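Local coordinates for protein diol-dehydratase (Roseburia inulinivorans, PDB 5I2A) that probably dehydrates 1,2-propanediol without vitamin B12, as a lyase of the glycyl radical enzyme family, at residues E39-T44 with M51-A56; R249-V254 with A265-W270; S281-S286 with K328-A333. All blocks are in the same frame, centred on the assembly; numbering follows the deposited sequence.

Contact 1. Residues E39-T44 with M51-A56; sequences ESFKAT and MRKARA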
loop_
_atom_site.group_PDB
_atom_site.type_symbol
_atom_site.label_atom_id
_atom_site.label_comp_id
_atom_site.label_asym_id
_atom_site.label_seq_id
_atom_site.Cartn_x
_atom_site.Cartn_y
_atom_site.Cartn_z
ATOM N N GLU A 39 17.116 -2.067 -14.826
ATOM C CA GLU A 39 16.888 -1.206 -15.974
ATOM C C GLU A 39 15.427 -0.770 -16.084
ATOM O O GLU A 39 15.129 0.401 -16.304
ATOM C CB GLU A 39 17.300 -1.948 -17.235
ATOM C CG GLU A 39 17.625 -1.103 -18.413
ATOM C CD GLU A 39 18.509 -1.867 -19.379
ATOM O OE1 GLU A 39 17.982 -2.699 -20.144
ATOM O OE2 GLU A 39 19.737 -1.659 -19.339
ATOM N N SER A 40 14.518 -1.722 -15.942
ATOM C CA SER A 40 13.100 -1.412 -16.043
ATOM C C SER A 40 12.615 -0.528 -14.887
ATOM O O SER A 40 11.937 0.469 -15.109
ATOM C CB SER A 40 12.274 -2.690 -16.095
ATOM O OG SER A 40 10.901 -2.392 -16.266
ATOM N N PHE A 41 12.956 -0.898 -13.662
ATOM C CA PHE A 41 12.514 -0.126 -12.497
ATOM C C PHE A 41 13.007 1.336 -12.540
ATOM O O PHE A 41 12.269 2.252 -12.179
ATOM C CB PHE A 41 12.963 -0.811 -11.205
ATOM C CG PHE A 41 11.878 -1.644 -10.569
ATOM C CD1 PHE A 41 11.429 -2.801 -11.184
ATOM C CD2 PHE A 41 11.295 -1.255 -9.372
ATOM C CE1 PHE A 41 10.413 -3.563 -10.605
ATOM C CE2 PHE A 41 10.289 -2.005 -8.789
ATOM C CZ PHE A 41 9.845 -3.159 -9.409
ATOM N N LYS A 42 14.233 1.550 -13.003
ATOM C CA LYS A 42 14.736 2.910 -13.182
ATOM C C LYS A 42 13.865 3.692 -14.162
ATOM O O LYS A 42 13.716 4.890 -14.019
ATOM C CB LYS A 42 16.190 2.904 -13.666
ATOM C CG LYS A 42 17.213 2.497 -12.607
ATOM C CD LYS A 42 18.637 2.456 -13.205
ATOM C CE LYS A 42 19.680 2.185 -12.132
ATOM N NZ LYS A 42 21.033 1.884 -12.686
ATOM N N ALA A 43 13.286 3.018 -15.151
ATOM C CA ALA A 43 12.442 3.698 -16.132
ATOM C C ALA A 43 10.991 3.904 -15.691
ATOM O O ALA A 43 10.247 4.624 -16.343
ATOM C CB ALA A 43 12.461 2.938 -17.459
ATOM N N THR A 44 10.575 3.272 -14.605
ATOM C CA THR A 44 9.171 3.352 -14.222
ATOM C C THR A 44 8.934 3.981 -12.846
ATOM O O THR A 44 7.845 3.859 -12.306
ATOM C CB THR A 44 8.515 1.954 -14.219
ATOM O OG1 THR A 44 9.192 1.121 -13.279
ATOM C CG2 THR A 44 8.553 1.320 -15.612
ATOM N N MET A 51 2.216 -2.076 -11.714
ATOM C CA MET A 51 2.517 -1.724 -13.100
ATOM C C MET A 51 4.024 -1.821 -13.326
ATOM O O MET A 51 4.481 -2.297 -14.368
ATOM C CB MET A 51 2.008 -0.319 -13.445
ATOM C CG MET A 51 2.354 0.130 -14.869
ATOM S SD MET A 51 1.769 -0.996 -16.160
ATOM C CE MET A 51 -0.007 -0.948 -15.887
ATOM N N ARG A 52 4.798 -1.402 -12.335
ATOM C CA ARG A 52 6.244 -1.518 -12.444
ATOM C C ARG A 52 6.672 -2.988 -12.542
ATOM O O ARG A 52 7.601 -3.300 -13.290
ATOM C CB ARG A 52 6.936 -0.835 -11.269
ATOM C CG ARG A 52 6.615 0.673 -11.169
ATOM C CD ARG A 52 7.397 1.331 -10.045
ATOM N NE ARG A 52 8.812 1.486 -10.363
ATOM C CZ ARG A 52 9.754 1.744 -9.461
ATOM N NH1 ARG A 52 9.438 1.852 -8.178
ATOM N NH2 ARG A 52 11.016 1.886 -9.835
ATOM N N LYS A 53 5.995 -3.880 -11.811
ATOM C CA LYS A 53 6.325 -5.319 -11.861
ATOM C C LYS A 53 6.016 -5.897 -13.247
ATOM O O LYS A 53 6.783 -6.696 -13.779
ATOM C CB LYS A 53 5.551 -6.126 -10.802
ATOM C CG LYS A 53 5.783 -5.734 -9.351
ATOM C CD LYS A 53 7.141 -6.122 -8.865
ATOM C CE LYS A 53 7.262 -7.641 -8.789
ATOM N NZ LYS A 53 8.657 -8.016 -8.542
ATOM N N ALA A 54 4.877 -5.494 -13.809
ATOM C CA ALA A 54 4.460 -5.944 -15.136
ATOM C C ALA A 54 5.459 -5.492 -16.184
ATOM O O ALA A 54 5.878 -6.286 -17.027
ATOM C CB ALA A 54 3.071 -5.430 -15.477
ATOM N N ARG A 55 5.854 -4.223 -16.106
ATOM C CA ARG A 55 6.818 -3.661 -17.038
ATOM C C ARG A 55 8.187 -4.323 -16.885
ATOM O O ARG A 55 8.877 -4.528 -17.863
ATOM C CB ARG A 55 6.944 -2.142 -16.850
ATOM C CG ARG A 55 5.707 -1.362 -17.299
ATOM C CD ARG A 55 5.532 -1.403 -18.804
ATOM N NE ARG A 55 4.418 -0.564 -19.243
ATOM C CZ ARG A 55 3.801 -0.701 -20.412
ATOM N NH1 ARG A 55 4.192 -1.650 -21.256
ATOM N NH2 ARG A 55 2.794 0.103 -20.734
ATOM N N ALA A 56 8.579 -4.650 -15.661
ATOM C CA ALA A 56 9.860 -5.309 -15.468
ATOM C C ALA A 56 9.812 -6.747 -16.034
ATOM O O ALA A 56 10.739 -7.180 -16.694
ATOM C CB ALA A 56 10.250 -5.302 -14.003
HETATM O O HOH W 1 9.627 -1.561 -14.014
#

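Contact 2. Residues R249-V254 with A265-W270; sequences RVCKNV and ACQSFW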
loop_
_atom_site.group_PDB
_atom_site.type_symbol
_atom_site.label_atom_id
_atom_site.label_comp_id
_atom_site.label_asym_id
_atom_site.label_seq_id
_atom_site.Cartn_x
_atom_site.Cartn_y
_atom_site.Cartn_z
ATOM N N ARG A 249 6.933 -23.666 -35.401
ATOM C CA ARG A 249 5.480 -23.653 -35.584
ATOM C C ARG A 249 4.758 -23.710 -34.237
ATOM O O ARG A 249 3.766 -23.013 -34.026
ATOM C CB ARG A 249 5.010 -24.822 -36.474
ATOM C CG ARG A 249 5.424 -24.695 -37.952
ATOM C CD ARG A 249 4.731 -25.729 -38.857
ATOM N NE ARG A 249 4.941 -27.097 -38.389
ATOM C CZ ARG A 249 5.974 -27.864 -38.732
ATOM N NH1 ARG A 249 6.900 -27.407 -39.567
ATOM N NH2 ARG A 249 6.078 -29.092 -38.236
ATOM N N VAL A 250 5.256 -24.544 -33.335
ATOM C CA VAL A 250 4.630 -24.708 -32.027
ATOM C C VAL A 250 4.693 -23.395 -31.221
ATOM O O VAL A 250 3.691 -22.940 -30.684
ATOM C CB VAL A 250 5.299 -25.851 -31.234
ATOM C CG1 VAL A 250 4.921 -25.774 -29.765
ATOM C CG2 VAL A 250 4.908 -27.205 -31.830
ATOM N N CYS A 251 5.867 -22.780 -31.172
ATOM C CA CYS A 251 6.059 -21.589 -30.350
ATOM C C CYS A 251 5.346 -20.351 -30.894
ATOM O O CYS A 251 5.146 -19.380 -30.160
ATOM C CB CYS A 251 7.541 -21.293 -30.179
ATOM S SG CYS A 251 8.416 -22.544 -29.196
ATOM N N LYS A 252 4.966 -20.377 -32.170
ATOM C CA LYS A 252 4.132 -19.314 -32.723
ATOM C C LYS A 252 2.676 -19.459 -32.308
ATOM O O LYS A 252 1.919 -18.506 -32.397
ATOM C CB LYS A 252 4.198 -19.284 -34.252
ATOM C CG LYS A 252 5.460 -18.704 -34.846
ATOM C CD LYS A 252 5.348 -18.753 -36.372
ATOM C CE LYS A 252 6.696 -18.645 -37.049
ATOM N NZ LYS A 252 7.246 -17.261 -37.006
ATOM N N ASN A 253 2.277 -20.655 -31.877
ATOM C CA ASN A 253 0.887 -20.877 -31.482
ATOM C C ASN A 253 0.673 -20.849 -29.971
ATOM O O ASN A 253 -0.343 -20.337 -29.505
ATOM C CB ASN A 253 0.364 -22.208 -32.037
ATOM C CG ASN A 253 -1.157 -22.232 -32.162
ATOM O OD1 ASN A 253 -1.735 -21.408 -32.875
ATOM N ND2 ASN A 253 -1.811 -23.188 -31.494
ATOM N N VAL A 254 1.608 -21.406 -29.206
ATOM C CA VAL A 254 1.409 -21.496 -27.758
ATOM C C VAL A 254 2.505 -20.740 -26.995
ATOM O O VAL A 254 3.643 -20.667 -27.430
ATOM C CB VAL A 254 1.325 -22.978 -27.270
ATOM C CG1 VAL A 254 0.091 -23.670 -27.846
ATOM C CG2 VAL A 254 2.587 -23.749 -27.596
ATOM N N ALA A 265 0.605 -28.691 -26.299
ATOM C CA ALA A 265 0.229 -28.742 -24.897
ATOM C C ALA A 265 1.472 -28.825 -24.015
ATOM O O ALA A 265 1.566 -28.114 -23.025
ATOM C CB ALA A 265 -0.695 -29.912 -24.630
ATOM N N CYS A 266 2.432 -29.667 -24.395
ATOM C CA CYS A 266 3.673 -29.819 -23.637
ATOM C C CYS A 266 4.485 -28.529 -23.597
ATOM O O CYS A 266 5.010 -28.147 -22.543
ATOM C CB CYS A 266 4.546 -30.935 -24.224
ATOM S SG CYS A 266 3.914 -32.582 -23.920
ATOM N N GLN A 267 4.605 -27.881 -24.751
ATOM C CA GLN A 267 5.385 -26.663 -24.869
ATOM C C GLN A 267 4.712 -25.514 -24.132
ATOM O O GLN A 267 5.384 -24.713 -23.504
ATOM C CB GLN A 267 5.591 -26.289 -26.336
ATOM C CG GLN A 267 6.469 -25.064 -26.563
ATOM C CD GLN A 267 7.866 -25.233 -26.040
ATOM O OE1 GLN A 267 8.684 -25.980 -26.608
ATOM N NE2 GLN A 267 8.163 -24.540 -24.945
ATOM N N SER A 268 3.388 -25.449 -24.231
ATOM C CA SER A 268 2.604 -24.433 -23.552
ATOM C C SER A 268 2.747 -24.579 -22.038
ATOM O O SER A 268 3.035 -23.618 -21.346
ATOM C CB SER A 268 1.135 -24.527 -23.948
ATOM O OG SER A 268 0.434 -23.406 -23.477
ATOM N N PHE A 269 2.542 -25.791 -21.546
ATOM C CA PHE A 269 2.811 -26.102 -20.162
ATOM C C PHE A 269 4.203 -25.644 -19.746
ATOM O O PHE A 269 4.347 -24.965 -18.724
ATOM C CB PHE A 269 2.681 -27.595 -19.893
ATOM C CG PHE A 269 3.369 -28.025 -18.642
ATOM C CD1 PHE A 269 2.754 -27.859 -17.414
ATOM C CD2 PHE A 269 4.646 -28.552 -18.680
ATOM C CE1 PHE A 269 3.384 -28.229 -16.255
ATOM C CE2 PHE A 269 5.281 -28.925 -17.518
ATOM C CZ PHE A 269 4.645 -28.763 -16.303
ATOM N N TRP A 270 5.222 -26.007 -20.521
ATOM C CA TRP A 270 6.582 -25.715 -20.085
ATOM C C TRP A 270 6.837 -24.203 -20.009
ATOM O O TRP A 270 7.457 -23.743 -19.074
ATOM C CB TRP A 270 7.656 -26.358 -20.978
ATOM C CG TRP A 270 9.023 -25.926 -20.511
ATOM C CD1 TRP A 270 9.893 -25.108 -21.157
ATOM C CD2 TRP A 270 9.620 -26.223 -19.238
ATOM N NE1 TRP A 270 11.017 -24.908 -20.384
ATOM C CE2 TRP A 270 10.866 -25.576 -19.198
ATOM C CE3 TRP A 270 9.220 -26.988 -18.132
ATOM C CZ2 TRP A 270 11.714 -25.657 -18.096
ATOM C CZ3 TRP A 270 10.066 -27.080 -17.042
ATOM C CH2 TRP A 270 11.301 -26.420 -17.033
#

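Contact 3. Residues S281-S286 with K328-A333; sequences SGHSIS and KCRDAA. With EDO (1,2-ethanediol), chain C.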
loop_
_atom_site.group_PDB
_atom_site.type_symbol
_atom_site.label_atom_id
_atom_site.label_comp_id
_atom_site.label_asym_id
_atom_site.label_seq_id
_atom_site.Cartn_x
_atom_site.Cartn_y
_atom_site.Cartn_z
ATOM N N SER A 281 11.183 -15.773 -7.797
ATOM C CA SER A 281 12.040 -16.892 -7.385
ATOM C C SER A 281 11.375 -17.856 -6.400
ATOM O O SER A 281 12.030 -18.763 -5.894
ATOM C CB SER A 281 13.339 -16.366 -6.761
ATOM O OG SER A 281 13.057 -15.394 -5.776
ATOM N N GLY A 282 10.094 -17.653 -6.113
ATOM C CA GLY A 282 9.361 -18.606 -5.292
ATOM C C GLY A 282 9.501 -20.006 -5.889
ATOM O O GLY A 282 9.367 -20.177 -7.100
ATOM N N HIS A 283 9.838 -20.999 -5.075
ATOM C CA HIS A 283 9.879 -22.358 -5.605
ATOM C C HIS A 283 8.581 -23.100 -5.243
ATOM O O HIS A 283 7.572 -22.468 -4.922
ATOM C CB HIS A 283 11.145 -23.110 -5.140
ATOM C CG HIS A 283 11.259 -23.290 -3.654
ATOM N ND1 HIS A 283 12.298 -22.754 -2.914
ATOM C CD2 HIS A 283 10.496 -23.987 -2.780
ATOM C CE1 HIS A 283 12.156 -23.104 -1.650
ATOM N NE2 HIS A 283 11.070 -23.849 -1.540
ATOM N N SER A 284 8.600 -24.425 -5.351
ATOM C CA SER A 284 7.390 -25.251 -5.245
ATOM C C SER A 284 6.278 -24.804 -6.201
ATOM O O SER A 284 5.091 -24.915 -5.893
ATOM C CB SER A 284 6.872 -25.273 -3.808
ATOM O OG SER A 284 7.822 -25.895 -2.978
ATOM N N ILE A 285 6.677 -24.301 -7.362
ATOM C CA ILE A 285 5.769 -24.146 -8.483
ATOM C C ILE A 285 5.447 -25.568 -8.971
ATOM O O ILE A 285 6.284 -26.232 -9.610
ATOM C CB ILE A 285 6.394 -23.285 -9.599
ATOM C CG1 ILE A 285 6.773 -21.906 -9.048
ATOM C CG2 ILE A 285 5.462 -23.195 -10.808
ATOM C CD1 ILE A 285 5.604 -21.127 -8.395
ATOM N N SER A 286 4.257 -26.049 -8.632
ATOM C CA SER A 286 3.950 -27.467 -8.766
ATOM C C SER A 286 2.961 -27.771 -9.890
ATOM O O SER A 286 1.805 -27.345 -9.847
ATOM C CB SER A 286 3.412 -28.003 -7.436
ATOM O OG SER A 286 4.335 -27.749 -6.390
ATOM N N LYS A 328 18.077 -22.550 -8.478
ATOM C CA LYS A 328 17.926 -21.408 -7.601
ATOM C C LYS A 328 19.059 -21.380 -6.587
ATOM O O LYS A 328 19.307 -22.369 -5.908
ATOM C CB LYS A 328 16.567 -21.471 -6.880
ATOM C CG LYS A 328 16.306 -20.395 -5.823
ATOM C CD LYS A 328 14.886 -20.626 -5.220
ATOM C CE LYS A 328 14.519 -19.674 -4.061
ATOM N NZ LYS A 328 13.084 -19.933 -3.611
ATOM N N CYS A 329 19.732 -20.246 -6.453
ATOM C CA CYS A 329 20.798 -20.172 -5.456
ATOM C C CYS A 329 20.287 -19.518 -4.183
ATOM O O CYS A 329 19.754 -18.419 -4.219
ATOM C CB CYS A 329 22.017 -19.405 -5.999
ATOM S SG CYS A 329 23.354 -19.251 -4.781
ATOM N N ARG A 330 20.443 -20.214 -3.064
ATOM C CA ARG A 330 20.039 -19.708 -1.756
ATOM C C ARG A 330 21.291 -19.439 -0.934
ATOM O O ARG A 330 22.308 -20.075 -1.166
ATOM C CB ARG A 330 19.133 -20.714 -1.025
ATOM C CG ARG A 330 17.925 -21.189 -1.840
ATOM C CD ARG A 330 17.116 -22.283 -1.124
ATOM N NE ARG A 330 15.991 -22.718 -1.952
ATOM C CZ ARG A 330 16.085 -23.617 -2.930
ATOM N NH1 ARG A 330 17.261 -24.189 -3.208
ATOM N NH2 ARG A 330 15.014 -23.934 -3.646
ATOM N N ASP A 331 21.209 -18.530 0.038
ATOM C CA ASP A 331 22.350 -18.259 0.926
ATOM C C ASP A 331 22.740 -19.539 1.647
ATOM O O ASP A 331 21.897 -20.399 1.869
ATOM C CB ASP A 331 22.036 -17.158 1.946
ATOM C CG ASP A 331 21.008 -17.595 2.983
ATOM O OD1 ASP A 331 21.408 -18.125 4.034
ATOM O OD2 ASP A 331 19.803 -17.415 2.742
ATOM N N ALA A 332 24.008 -19.640 2.026
ATOM C CA ALA A 332 24.577 -20.902 2.506
ATOM C C ALA A 332 23.795 -21.514 3.663
ATOM O O ALA A 332 23.526 -22.713 3.659
ATOM C CB ALA A 332 26.037 -20.701 2.907
ATOM N N ALA A 333 23.418 -20.693 4.640
ATOM C CA ALA A 333 22.646 -21.182 5.775
ATOM C C ALA A 333 21.278 -21.700 5.310
ATOM O O ALA A 333 20.885 -22.809 5.662
ATOM C CB ALA A 333 22.485 -20.081 6.845
HETATM C C1 EDO C . 8.192 -27.353 0.418
HETATM O O1 EDO C . 7.130 -26.850 -0.388
HETATM C C2 EDO C . 9.478 -26.642 -0.019
HETATM O O2 EDO C . 9.466 -25.243 0.331
#

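Contact 1. Residues E39-T44 with M51-A56
Arg52 reaches from helix 49-63 to the end of helix 32-43 and meets Thr44 and Phe41 with different parts of one guanidinium group. Its chain bends at the third torsion (chi3 73°), which turns the group back over the helix end. NE donates to Thr44 OG1 at 3.0 Å along a nearly straight path (166°), with the hydroxyl lying in the guanidinium plane. NH2 donates to Phe41 O at 2.7 Å, coming from above the carbonyl plane; Thr44 N, 3.1 Å from the same Phe41 O, arrives from the opposite face. One face of the guanidinium rests on the rim of the Phe41 ring, CZ lying 3.4 Å from Phe41 CD2, with the two planes inclined at 47°. The backbone of Arg52 takes part as well: a water donates to its O at 2.8 Å and also bonds Ser40 OG and Thr44 OG1, bridging the two helices. Lys53 brings its CD to the edge of the Phe41 ring. Arg55 lends its CB to Thr44 CG2, while its polar end turns away to a salt bridge with Glu58. Ala56 closes the far end of the contact, its CB against the ring edge at Phe41 CE1 (3.8 Å) and its backbone lying against Ser40. With an alanine at Arg52, Thr44 OG1 and Phe41 O would probably lose their cross-helix donors, and Phe41 CD2 the guanidinium that rests on it at the ring's rim. In this obliquely crossed, roughly antiparallel helix pair, then, small residues set the close approach at one end, whereas at the other a single cationic side chain supplies hydrogen bonds to a carbonyl at the helix end and to a buried hydroxyl, and its face rests on the rim of an aromatic ring.

Contact 2. Residues R249-V254 with A265-W270
Val250, in the last turn of helix 238-253, and Val254, just past its end, press against Gln267 and Ser268 of helix 262-279. The tight part lies where Val250 CG1, directed away from its own backbone N (chi1 164°), comes within 3.5 Å of Gln267 CB and almost as near to CG. Beside it Val254 meets the serine, CB to CB: Val254 CB is 3.7 Å from Ser268 CB, and CG2 of the valine also leans toward Gln267 CB. Packing slackens at Cys251, whose SG stands 4.1 Å from Gln267 CG and also touches Tyr224 and Ala225 of helix 200-233. Beyond that, the first helix turns to solvent: Lys252 is exposed and forms a salt bridge with Glu229 rather than reaching helix 262-279. The glutamine shows how a polar residue can serve a nonpolar joint. Its bend at the second torsion (chi2 61°) carries the amide past the valines, and NE2 bonds to Val75 O. Mainly the aliphatic stem thus faces the other segment, and the two segments meet by van der Waals contact of aliphatic groups and a thiol sulfur, with the buried amide satisfied elsewhere.

Contact 3. Residues S281-S286 with K328-A333
A pocket that holds a diol frames this contact: strand 283-285 contributes His283 and Ser284 to a 1,2-ethanediol, probably from the crystallisation liquor, which also bonds His166, Glu440 and Asp452. Its place among these groups is consistent with the substrate site of a diol dehydratase. His283 NE2 donates to O2 of the ethanediol at 2.8 Å, with that oxygen near the ring plane at the edge, and Ser284 OG donates to O1 at 2.8 Å. Behind the ring, the other nitrogen is met by residues 328-333. Lys328, straight from CG to its end, sends NZ across at about a right angle to the imidazole and donates to His283 ND1 at 3.0 Å, well out of the ring plane (36°). The same NZ donates to Ser281 O at 2.8 Å, so one ammonium ties the backbone just before the strand to a ring on the strand itself. Arg330 crosses the ring at about a right angle, its guanidinium plane inclined 68° to the imidazole and its NH2 bonded to Ser342 O. The bond to ND1 is likely to hold the ring's rotation, so that Lys328 acts as a second-shell residue positioning a first-shell donor to the diol. Phe344 also meets the His283 ring. Strand 283-285 pairs in parallel with strand 165-167, through backbone bonds of His283 with His166 and of Ser286 with Val167. At the far end of residues 328-333, Asp331 caps the start of helix 332-335, and its side chain packs on Trp95 of helix 94-97 and Tyr161 of helix 157-161.

From the N terminus, contact 1 closes the short turn that joins helices 32-43 and 49-63, and contact 2 closes a somewhat longer connection between helices 238-253 and 262-279. Helix 200-233 touches both helix pairs, although the contact centres lie about 27 Å apart. Helix 262-279 then leads directly into strand 283-285, where contact 3 opens; it closes a much longer loop, through helices 290-293, 295-303 and 309-323, the last of which packs on helix 262-279. All three follow in series, without nesting or crossing. Two local helix pairs toward the periphery are thus followed by one long-range tie, its centre about 8 Å from the centre of the chain, beside the diol-binding pocket.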